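Local coordinates for starch synthase I (Hordeum vulgare, PDB 4HLN), which belongs to the plant starch synthases, glycosyltransferases built from two Rossmann-like domains, and here carries several bound alpha-D-glucopyranose units, at residues 467-472 with 589-594; 538-543 with 595-600; 567-572 with 584-589. All blocks are in the same frame, centred on the assembly; numbering follows the deposited sequence.

All three contacts lie in one Rossmann-like domain and reach its six-stranded parallel sheet. Interactions 1 and 3 share helix 576-592 and T589, with centres about 11 Å apart; between them runs a salt bridge from E468 OE1 to R584 NE (2.7 Å). Interaction 2 uses the following helix, 594-606, and its centre lies about 9 Å from that of interaction 3. Strands 540-544 and 569-571 are sheet neighbours, so those two contacts pack on adjoining strands. Interactions 1 and 2 touch where F590 CA meets W597 CE3 (3.7 Å), and both reach alpha-D-glucopyranose of chain B, through H593 and S596; interaction 3 reaches alpha-D-glucopyranose of chain C through W569.

Interaction 1 (467-472 with 589-594). With GLC (alpha-D-glucopyranose), chain B.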
loop_
_atom_site.group_PDB
_atom_site.type_symbol
_atom_site.label_atom_id
_atom_site.label_comp_id
_atom_site.label_asym_id
_atom_site.label_seq_id
_atom_site.Cartn_x
_atom_site.Cartn_y
_atom_site.Cartn_z
ATOM N N ARG A 467 -4.088 33.835 3.662
ATOM C CA ARG A 467 -3.322 35.077 3.713
ATOM C C ARG A 467 -2.614 35.333 2.376
ATOM O O ARG A 467 -2.163 36.444 2.100
ATOM C CB ARG A 467 -2.280 35.017 4.832
ATOM C CG ARG A 467 -2.831 35.191 6.237
ATOM C CD ARG A 467 -1.722 35.024 7.271
ATOM N NE ARG A 467 -2.082 35.599 8.563
ATOM C CZ ARG A 467 -1.935 34.981 9.733
ATOM N NH1 ARG A 467 -2.291 35.592 10.858
ATOM N NH2 ARG A 467 -1.431 33.754 9.783
ATOM N N GLU A 468 -2.517 34.299 1.548
ATOM C CA GLU A 468 -1.787 34.400 0.293
ATOM C C GLU A 468 -2.756 34.449 -0.876
ATOM O O GLU A 468 -3.941 34.137 -0.725
ATOM C CB GLU A 468 -0.851 33.204 0.133
ATOM C CG GLU A 468 -0.198 32.745 1.432
ATOM C CD GLU A 468 1.305 32.987 1.454
ATOM O OE1 GLU A 468 1.921 32.832 2.532
ATOM O OE2 GLU A 468 1.872 33.324 0.393
ATOM N N ASP A 469 -2.258 34.842 -2.045
ATOM C CA ASP A 469 -3.098 34.852 -3.235
ATOM C C ASP A 469 -3.078 33.479 -3.885
ATOM O O ASP A 469 -2.208 33.184 -4.706
ATOM C CB ASP A 469 -2.648 35.910 -4.240
ATOM C CG ASP A 469 -3.596 36.019 -5.426
ATOM O OD1 ASP A 469 -4.745 35.530 -5.307
ATOM O OD2 ASP A 469 -3.198 36.591 -6.469
ATOM N N VAL A 470 -4.038 32.647 -3.495
ATOM C CA VAL A 470 -4.163 31.299 -4.022
ATOM C C VAL A 470 -5.621 30.891 -4.023
ATOM O O VAL A 470 -6.452 31.479 -3.319
ATOM C CB VAL A 470 -3.396 30.257 -3.173
ATOM C CG1 VAL A 470 -1.931 30.603 -3.094
ATOM C CG2 VAL A 470 -4.000 30.150 -1.780
ATOM N N GLN A 471 -5.925 29.875 -4.820
ATOM C CA GLN A 471 -7.228 29.239 -4.769
ATOM C C GLN A 471 -7.048 27.791 -4.296
ATOM O O GLN A 471 -6.020 27.161 -4.537
ATOM C CB GLN A 471 -7.911 29.302 -6.131
ATOM C CG GLN A 471 -7.693 30.621 -6.852
ATOM C CD GLN A 471 -8.456 30.697 -8.149
ATOM O OE1 GLN A 471 -8.542 29.714 -8.893
ATOM N NE2 GLN A 471 -9.035 31.861 -8.426
ATOM N N PHE A 472 -8.047 27.274 -3.600
ATOM C CA PHE A 472 -7.931 25.964 -3.000
ATOM C C PHE A 472 -9.260 25.243 -3.079
ATOM O O PHE A 472 -10.255 25.683 -2.521
ATOM C CB PHE A 472 -7.501 26.082 -1.541
ATOM C CG PHE A 472 -7.392 24.767 -0.853
ATOM C CD1 PHE A 472 -6.172 24.120 -0.754
ATOM C CD2 PHE A 472 -8.513 24.151 -0.328
ATOM C CE1 PHE A 472 -6.069 22.886 -0.127
ATOM C CE2 PHE A 472 -8.414 22.915 0.298
ATOM C CZ PHE A 472 -7.190 22.287 0.396
ATOM N N THR A 589 8.057 28.817 -6.478
ATOM C CA THR A 589 8.546 28.190 -7.693
ATOM C C THR A 589 7.553 28.318 -8.849
ATOM O O THR A 589 7.941 28.533 -9.999
ATOM C CB THR A 589 8.795 26.716 -7.431
ATOM O OG1 THR A 589 9.534 26.576 -6.208
ATOM C CG2 THR A 589 9.555 26.078 -8.594
ATOM N N PHE A 590 6.269 28.187 -8.537
ATOM C CA PHE A 590 5.230 28.242 -9.551
ATOM C C PHE A 590 5.161 29.625 -10.182
ATOM O O PHE A 590 5.026 29.751 -11.400
ATOM C CB PHE A 590 3.870 27.862 -8.957
ATOM C CG PHE A 590 2.707 28.143 -9.875
ATOM C CD1 PHE A 590 2.482 27.355 -11.003
ATOM C CD2 PHE A 590 1.840 29.192 -9.618
ATOM C CE1 PHE A 590 1.413 27.617 -11.855
ATOM C CE2 PHE A 590 0.774 29.453 -10.462
ATOM C CZ PHE A 590 0.563 28.668 -11.584
ATOM N N ARG A 591 5.261 30.660 -9.353
ATOM C CA ARG A 591 5.169 32.040 -9.843
ATOM C C ARG A 591 6.463 32.555 -10.483
ATOM O O ARG A 591 6.448 33.091 -11.595
ATOM C CB ARG A 591 4.746 32.989 -8.719
ATOM C CG ARG A 591 3.695 32.419 -7.806
ATOM C CD ARG A 591 3.073 33.501 -6.950
ATOM N NE ARG A 591 1.873 34.059 -7.569
ATOM C CZ ARG A 591 0.687 34.124 -6.968
ATOM N NH1 ARG A 591 0.549 33.665 -5.720
ATOM N NH2 ARG A 591 -0.354 34.652 -7.612
ATOM N N GLU A 592 7.576 32.375 -9.778
ATOM C CA GLU A 592 8.835 33.005 -10.146
ATOM C C GLU A 592 9.711 32.212 -11.117
ATOM O O GLU A 592 10.479 32.805 -11.873
ATOM C CB GLU A 592 9.612 33.362 -8.885
ATOM C CG GLU A 592 8.860 34.339 -7.989
ATOM C CD GLU A 592 9.095 34.074 -6.508
ATOM O OE1 GLU A 592 8.211 34.428 -5.688
ATOM O OE2 GLU A 592 10.164 33.506 -6.171
ATOM N N HIS A 593 9.608 30.888 -11.116
ATOM C CA HIS A 593 10.409 30.096 -12.053
ATOM C C HIS A 593 9.580 29.110 -12.859
ATOM O O HIS A 593 9.727 27.896 -12.710
ATOM C CB HIS A 593 11.552 29.386 -11.325
ATOM C CG HIS A 593 12.243 30.256 -10.327
ATOM N ND1 HIS A 593 11.688 30.564 -9.103
ATOM C CD2 HIS A 593 13.423 30.916 -10.383
ATOM C CE1 HIS A 593 12.506 31.360 -8.438
ATOM N NE2 HIS A 593 13.566 31.590 -9.193
ATOM N N LYS A 594 8.717 29.645 -13.720
ATOM C CA LYS A 594 7.901 28.817 -14.606
ATOM C C LYS A 594 8.728 27.759 -15.351
ATOM O O LYS A 594 8.312 26.600 -15.439
ATOM C CB LYS A 594 7.124 29.678 -15.607
ATOM C CG LYS A 594 6.232 30.739 -14.973
ATOM C CD LYS A 594 4.920 30.174 -14.425
ATOM C CE LYS A 594 3.968 31.309 -14.032
ATOM N NZ LYS A 594 2.642 30.846 -13.530
HETATM C C1 GLC B . 15.153 28.540 -7.688
HETATM C C2 GLC B . 15.012 28.019 -9.118
HETATM C C3 GLC B . 16.346 27.596 -9.739
HETATM C C4 GLC B . 17.421 28.678 -9.623
HETATM C C5 GLC B . 17.235 29.605 -8.409
HETATM C C6 GLC B . 17.618 31.018 -8.844
HETATM O O2 GLC B . 14.067 26.976 -9.156
HETATM O O3 GLC B . 16.139 27.352 -11.110
HETATM O O4 GLC B . 18.742 28.122 -9.579
HETATM O O5 GLC B . 15.939 29.706 -7.820
HETATM O O6 GLC B . 16.631 31.942 -8.431
#
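R591, on the last turn of helix 576-592, reaches across to D469 in the loop leading into strand 471-476. Its CB already points toward that loop, and CG stands beside the backbone N (chi1 -40°). CG, CD and NE then span the gap without meeting 467-472 themselves, the chain bending at the CG-CD bond before the guanidinium. R591 CZ comes within 3.8 Å of D469 O. NH1 does most of the work: it donates to D469 O at 3.0 Å with an N-H...O angle of 159°, lying in the carbonyl plane, while the oxygen sits at the guanidinium edge, 14° out of its plane. NH2 is near that oxygen too and adds a long salt bridge to D469 OD2 at 3.6 Å. The side chains cross at about a right angle, their flat ends turned by about a third of one.

Two residues past R591, H593 meets alpha-D-glucopyranose of chain B instead. C2 of the sugar lies over one face of the imidazole, offset to its rim, and H593 NE2 pairs with O6 at 3.2 Å, either atom being a possible donor.

The helix end is thus joined to the sheet's entry loop at the surface by one well-formed bond to a backbone carbonyl. The D469 carboxylate, whose stronger partner is R437, probably adds only a weak electrostatic term through the long OD2-NH2 pair.

Interaction 2 (538-543 with 595-600). With GLC (alpha-D-glucopyranose), chain B.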
loop_
_atom_site.group_PDB
_atom_site.type_symbol
_atom_site.label_atom_id
_atom_site.label_comp_id
_atom_site.label_asym_id
_atom_site.label_seq_id
_atom_site.Cartn_x
_atom_site.Cartn_y
_atom_site.Cartn_z
ATOM N N GLY A 538 0.708 16.039 -14.753
ATOM C CA GLY A 538 1.464 17.277 -14.677
ATOM C C GLY A 538 1.001 18.168 -13.538
ATOM O O GLY A 538 1.200 19.382 -13.547
ATOM N N THR A 539 0.360 17.558 -12.552
ATOM C CA THR A 539 -0.010 18.281 -11.356
ATOM C C THR A 539 1.004 17.940 -10.286
ATOM O O THR A 539 1.193 16.773 -9.945
ATOM C CB THR A 539 -1.422 17.920 -10.907
ATOM O OG1 THR A 539 -2.327 18.185 -11.985
ATOM C CG2 THR A 539 -1.830 18.734 -9.672
ATOM N N VAL A 540 1.677 18.964 -9.781
ATOM C CA VAL A 540 2.783 18.758 -8.867
ATOM C C VAL A 540 2.273 18.420 -7.483
ATOM O O VAL A 540 1.493 19.162 -6.892
ATOM C CB VAL A 540 3.721 19.970 -8.813
ATOM C CG1 VAL A 540 4.761 19.770 -7.741
ATOM C CG2 VAL A 540 4.400 20.163 -10.148
ATOM N N PRO A 541 2.698 17.269 -6.971
ATOM C CA PRO A 541 2.216 16.823 -5.672
ATOM C C PRO A 541 3.031 17.394 -4.525
ATOM O O PRO A 541 4.250 17.542 -4.629
ATOM C CB PRO A 541 2.399 15.304 -5.752
ATOM C CG PRO A 541 3.554 15.109 -6.666
ATOM C CD PRO A 541 3.423 16.209 -7.692
ATOM N N VAL A 542 2.334 17.726 -3.445
ATOM C CA VAL A 542 2.954 18.043 -2.167
ATOM C C VAL A 542 2.420 17.058 -1.124
ATOM O O VAL A 542 1.230 17.037 -0.809
ATOM C CB VAL A 542 2.643 19.483 -1.733
ATOM C CG1 VAL A 542 2.964 19.683 -0.250
ATOM C CG2 VAL A 542 3.391 20.470 -2.610
ATOM N N VAL A 543 3.309 16.242 -0.585
ATOM C CA VAL A 543 2.893 15.089 0.185
ATOM C C VAL A 543 3.715 14.907 1.466
ATOM O O VAL A 543 4.894 15.266 1.518
ATOM C CB VAL A 543 2.992 13.831 -0.697
ATOM C CG1 VAL A 543 4.403 13.686 -1.243
ATOM C CG2 VAL A 543 2.575 12.594 0.074
ATOM N N PRO A 595 9.897 28.149 -15.894
ATOM C CA PRO A 595 10.717 27.157 -16.604
ATOM C C PRO A 595 11.085 25.970 -15.713
ATOM O O PRO A 595 11.103 24.838 -16.193
ATOM C CB PRO A 595 11.966 27.952 -17.009
ATOM C CG PRO A 595 11.968 29.158 -16.118
ATOM C CD PRO A 595 10.527 29.480 -15.899
ATOM N N SER A 596 11.366 26.223 -14.438
ATOM C CA SER A 596 11.615 25.141 -13.481
ATOM C C SER A 596 10.349 24.326 -13.216
ATOM O O SER A 596 10.388 23.096 -13.170
ATOM C CB SER A 596 12.153 25.692 -12.159
ATOM O OG SER A 596 13.491 26.134 -12.293
ATOM N N TRP A 597 9.234 25.023 -13.025
ATOM C CA TRP A 597 7.947 24.372 -12.841
ATOM C C TRP A 597 7.660 23.391 -13.980
ATOM O O TRP A 597 7.417 22.198 -13.744
ATOM C CB TRP A 597 6.832 25.409 -12.742
ATOM C CG TRP A 597 5.569 24.833 -12.202
ATOM C CD1 TRP A 597 4.459 24.467 -12.909
ATOM C CD2 TRP A 597 5.288 24.539 -10.834
ATOM N NE1 TRP A 597 3.499 23.965 -12.058
ATOM C CE2 TRP A 597 3.986 23.998 -10.780
ATOM C CE3 TRP A 597 6.015 24.672 -9.648
ATOM C CZ2 TRP A 597 3.400 23.593 -9.589
ATOM C CZ3 TRP A 597 5.427 24.271 -8.462
ATOM C CH2 TRP A 597 4.133 23.740 -8.441
ATOM N N GLU A 598 7.693 23.893 -15.212
ATOM C CA GLU A 598 7.526 23.046 -16.389
ATOM C C GLU A 598 8.346 21.761 -16.297
ATOM O O GLU A 598 7.905 20.698 -16.729
ATOM C CB GLU A 598 7.897 23.805 -17.665
ATOM C CG GLU A 598 6.786 24.693 -18.226
ATOM C CD GLU A 598 6.464 24.393 -19.694
ATOM O OE1 GLU A 598 7.155 23.543 -20.305
ATOM O OE2 GLU A 598 5.512 25.008 -20.233
ATOM N N GLY A 599 9.546 21.854 -15.741
ATOM C CA GLY A 599 10.389 20.683 -15.611
ATOM C C GLY A 599 9.823 19.702 -14.607
ATOM O O GLY A 599 9.814 18.491 -14.850
ATOM N N LEU A 600 9.352 20.217 -13.472
ATOM C CA LEU A 600 8.771 19.361 -12.446
ATOM C C LEU A 600 7.589 18.575 -13.007
ATOM O O LEU A 600 7.402 17.392 -12.696
ATOM C CB LEU A 600 8.336 20.191 -11.246
ATOM C CG LEU A 600 9.439 20.411 -10.214
ATOM C CD1 LEU A 600 9.131 21.617 -9.354
ATOM C CD2 LEU A 600 9.645 19.157 -9.356
HETATM C C1 GLC B . 15.153 28.540 -7.688
HETATM C C2 GLC B . 15.012 28.019 -9.118
HETATM C C3 GLC B . 16.346 27.596 -9.739
HETATM C C4 GLC B . 17.421 28.678 -9.623
HETATM C C5 GLC B . 17.235 29.605 -8.409
HETATM C C6 GLC B . 17.618 31.018 -8.844
HETATM O O2 GLC B . 14.067 26.976 -9.156
HETATM O O3 GLC B . 16.139 27.352 -11.110
HETATM O O4 GLC B . 18.742 28.122 -9.579
HETATM O O5 GLC B . 15.939 29.706 -7.820
HETATM O O6 GLC B . 16.631 31.942 -8.431
#
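V540 and W597 meet through two first torsions. In V540, CG1 is anti to the backbone N (chi1 174°), which leaves CG2 beside that N and turned at helix 594-606; in W597, CG is also anti to the backbone N (chi1 -165°), and this swings the indole from the helix toward strand 540-544. The two side chains come from opposite directions. CG2 arrives over one face of the six-membered ring, 4.0 Å from its centroid and 26° off the normal, a CH-pi contact displaced toward the rim. The ring atom of W597 nearest to V540 CG2 is CZ2 at 3.6 Å, while V540 CB lies 3.7 Å from the same CZ2, past the rim of the ring. On the helix's next turn, L600 CB touches V540 CG2 at 4.1 Å, and one methyl is held by two residues.

Around this core W569 of the neighbouring strand packs on V540, W597 and L600. G538, at positive phi, is the C-prime residue of the Schellman motif that ends helix 529-536, just before the strand.

S596, one turn before L600, accepts a hydrogen bond at OG from O2 of alpha-D-glucopyranose of chain B (3.3 Å); E564 OE1 binds the same OG. Between 538-543 and 595-600 the contact is therefore apolar and buried, resting on dispersion and CH-pi packing, while S596 offers its hydroxyl to the sugar.

Interaction 3 (567-572 with 584-589); sequences TGWAFS and RTAIST. With GLC (alpha-D-glucopyranose), chain C.
W569, at the start of strand 569-571, carries the contact of 567-572 with 584-589. Before it, G568 is tied by its backbone to F556, another residue of the glycan pocket. At W569, CG stands beside the backbone N, and the indole spans from T585 to T589, across A586. A586 CB comes over the face of the six-membered ring, 3.7 Å from its centroid and 28° off the normal, as a CH-pi contact. T585 and T589, a turn apart, bring atoms obliquely to the ring: T585 CG2 is 3.6 Å from W569 NE1, and T589 OG1 is 3.7 Å from W569 CZ2. That hydroxyl donates to T585 O at 2.8 Å, while T585 OG1 bonds to W581 O, so both threonine hydroxyls are tied to their own helix. The indole edge meets the sugar: W569 NE1 gives a weak hydrogen bond, 2.8 Å long and bent to 133°, to O6 of alpha-D-glucopyranose of chain C, in the ring plane.

Farther along, F571 packs on M579 and A582 of the same helix, whose short segment runs nearly antiparallel to the strand (163°). Chemically, W569 divides its roles: an apolar face anchors the helix on the edge strand, and the N-H at its edge makes a weak bond to the sugar.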
loop_
_atom_site.group_PDB
_atom_site.type_symbol
_atom_site.label_atom_id
_atom_site.label_comp_id
_atom_site.label_asym_id
_atom_site.label_seq_id
_atom_site.Cartn_x
_atom_site.Cartn_y
_atom_site.Cartn_z
ATOM N N THR A 567 10.236 15.763 -8.497
ATOM C CA THR A 567 8.912 15.663 -9.101
ATOM C C THR A 567 7.846 16.415 -8.326
ATOM O O THR A 567 6.727 16.572 -8.804
ATOM C CB THR A 567 8.459 14.197 -9.217
ATOM O OG1 THR A 567 8.768 13.505 -8.002
ATOM C CG2 THR A 567 9.153 13.515 -10.377
ATOM N N GLY A 568 8.193 16.863 -7.128
ATOM C CA GLY A 568 7.274 17.618 -6.299
ATOM C C GLY A 568 7.920 17.911 -4.962
ATOM O O GLY A 568 9.137 17.953 -4.864
ATOM N N TRP A 569 7.121 18.108 -3.924
ATOM C CA TRP A 569 7.688 18.284 -2.594
ATOM C C TRP A 569 7.135 17.297 -1.586
ATOM O O TRP A 569 5.929 17.220 -1.380
ATOM C CB TRP A 569 7.456 19.702 -2.088
ATOM C CG TRP A 569 8.334 20.695 -2.740
ATOM C CD1 TRP A 569 9.537 21.141 -2.292
ATOM C CD2 TRP A 569 8.084 21.376 -3.973
ATOM N NE1 TRP A 569 10.057 22.062 -3.169
ATOM C CE2 TRP A 569 9.183 22.222 -4.212
ATOM C CE3 TRP A 569 7.039 21.351 -4.898
ATOM C CZ2 TRP A 569 9.269 23.034 -5.339
ATOM C CZ3 TRP A 569 7.128 22.154 -6.018
ATOM C CH2 TRP A 569 8.233 22.985 -6.228
ATOM N N ALA A 570 8.026 16.546 -0.957
ATOM C CA ALA A 570 7.655 15.734 0.192
ATOM C C ALA A 570 8.176 16.427 1.443
ATOM O O ALA A 570 9.336 16.834 1.494
ATOM C CB ALA A 570 8.235 14.327 0.076
ATOM N N PHE A 571 7.317 16.567 2.445
ATOM C CA PHE A 571 7.691 17.263 3.668
ATOM C C PHE A 571 7.515 16.385 4.893
ATOM O O PHE A 571 6.615 15.554 4.954
ATOM C CB PHE A 571 6.857 18.535 3.833
ATOM C CG PHE A 571 5.392 18.272 4.080
ATOM C CD1 PHE A 571 4.510 18.117 3.015
ATOM C CD2 PHE A 571 4.896 18.182 5.374
ATOM C CE1 PHE A 571 3.161 17.884 3.237
ATOM C CE2 PHE A 571 3.541 17.946 5.601
ATOM C CZ PHE A 571 2.674 17.797 4.533
ATOM N N SER A 572 8.384 16.592 5.874
ATOM C CA SER A 572 8.294 15.898 7.150
ATOM C C SER A 572 8.912 16.803 8.199
ATOM O O SER A 572 9.898 17.487 7.927
ATOM C CB SER A 572 9.031 14.556 7.100
ATOM O OG SER A 572 8.781 13.792 8.266
ATOM N N ARG A 584 4.335 26.983 0.447
ATOM C CA ARG A 584 4.884 28.265 0.050
ATOM C C ARG A 584 6.081 28.074 -0.853
ATOM O O ARG A 584 6.249 28.791 -1.834
ATOM C CB ARG A 584 5.245 29.099 1.261
ATOM C CG ARG A 584 4.029 29.661 1.952
ATOM C CD ARG A 584 4.436 30.532 3.113
ATOM N NE ARG A 584 3.286 30.901 3.932
ATOM C CZ ARG A 584 3.048 30.413 5.145
ATOM N NH1 ARG A 584 3.898 29.537 5.687
ATOM N NH2 ARG A 584 1.969 30.807 5.817
ATOM N N THR A 585 6.906 27.086 -0.537
ATOM C CA THR A 585 8.056 26.805 -1.376
ATOM C C THR A 585 7.619 26.471 -2.803
ATOM O O THR A 585 8.204 26.950 -3.775
ATOM C CB THR A 585 8.879 25.660 -0.798
ATOM O OG1 THR A 585 9.295 26.007 0.528
ATOM C CG2 THR A 585 10.096 25.373 -1.671
ATOM N N ALA A 586 6.579 25.656 -2.928
ATOM C CA ALA A 586 6.118 25.243 -4.245
ATOM C C ALA A 586 5.458 26.418 -4.962
ATOM O O ALA A 586 5.697 26.650 -6.144
ATOM C CB ALA A 586 5.161 24.059 -4.140
ATOM N N ILE A 587 4.635 27.160 -4.232
ATOM C CA ILE A 587 3.951 28.319 -4.786
ATOM C C ILE A 587 4.917 29.338 -5.378
ATOM O O ILE A 587 4.679 29.869 -6.463
ATOM C CB ILE A 587 3.083 29.007 -3.730
ATOM C CG1 ILE A 587 1.870 28.134 -3.409
ATOM C CG2 ILE A 587 2.627 30.355 -4.233
ATOM C CD1 ILE A 587 0.909 28.761 -2.427
ATOM N N SER A 588 6.002 29.610 -4.661
ATOM C CA SER A 588 7.024 30.531 -5.140
ATOM C C SER A 588 7.580 30.053 -6.468
ATOM O O SER A 588 7.576 30.782 -7.458
ATOM C CB SER A 588 8.155 30.640 -4.124
ATOM O OG SER A 588 7.672 31.188 -2.910
ATOM N N THR A 589 8.057 28.817 -6.478
ATOM C CA THR A 589 8.546 28.190 -7.693
ATOM C C THR A 589 7.553 28.318 -8.849
ATOM O O THR A 589 7.941 28.533 -9.999
ATOM C CB THR A 589 8.795 26.716 -7.431
ATOM O OG1 THR A 589 9.534 26.576 -6.208
ATOM C CG2 THR A 589 9.555 26.078 -8.594
HETATM C C1 GLC C . 16.220 20.948 -1.340
HETATM C C2 GLC C . 17.366 21.706 -1.980
HETATM C C3 GLC C . 16.991 23.170 -2.256
HETATM C C4 GLC C . 15.566 23.443 -2.778
HETATM C C5 GLC C . 14.604 22.530 -2.011
HETATM C C6 GLC C . 13.192 22.513 -2.569
HETATM O O2 GLC C . 18.474 21.636 -1.104
HETATM O O3 GLC C . 17.923 23.683 -3.178
HETATM O O4 GLC C . 15.359 24.855 -2.610
HETATM O O5 GLC C . 15.059 21.195 -2.090
HETATM O O6 GLC C . 12.285 22.671 -1.508
#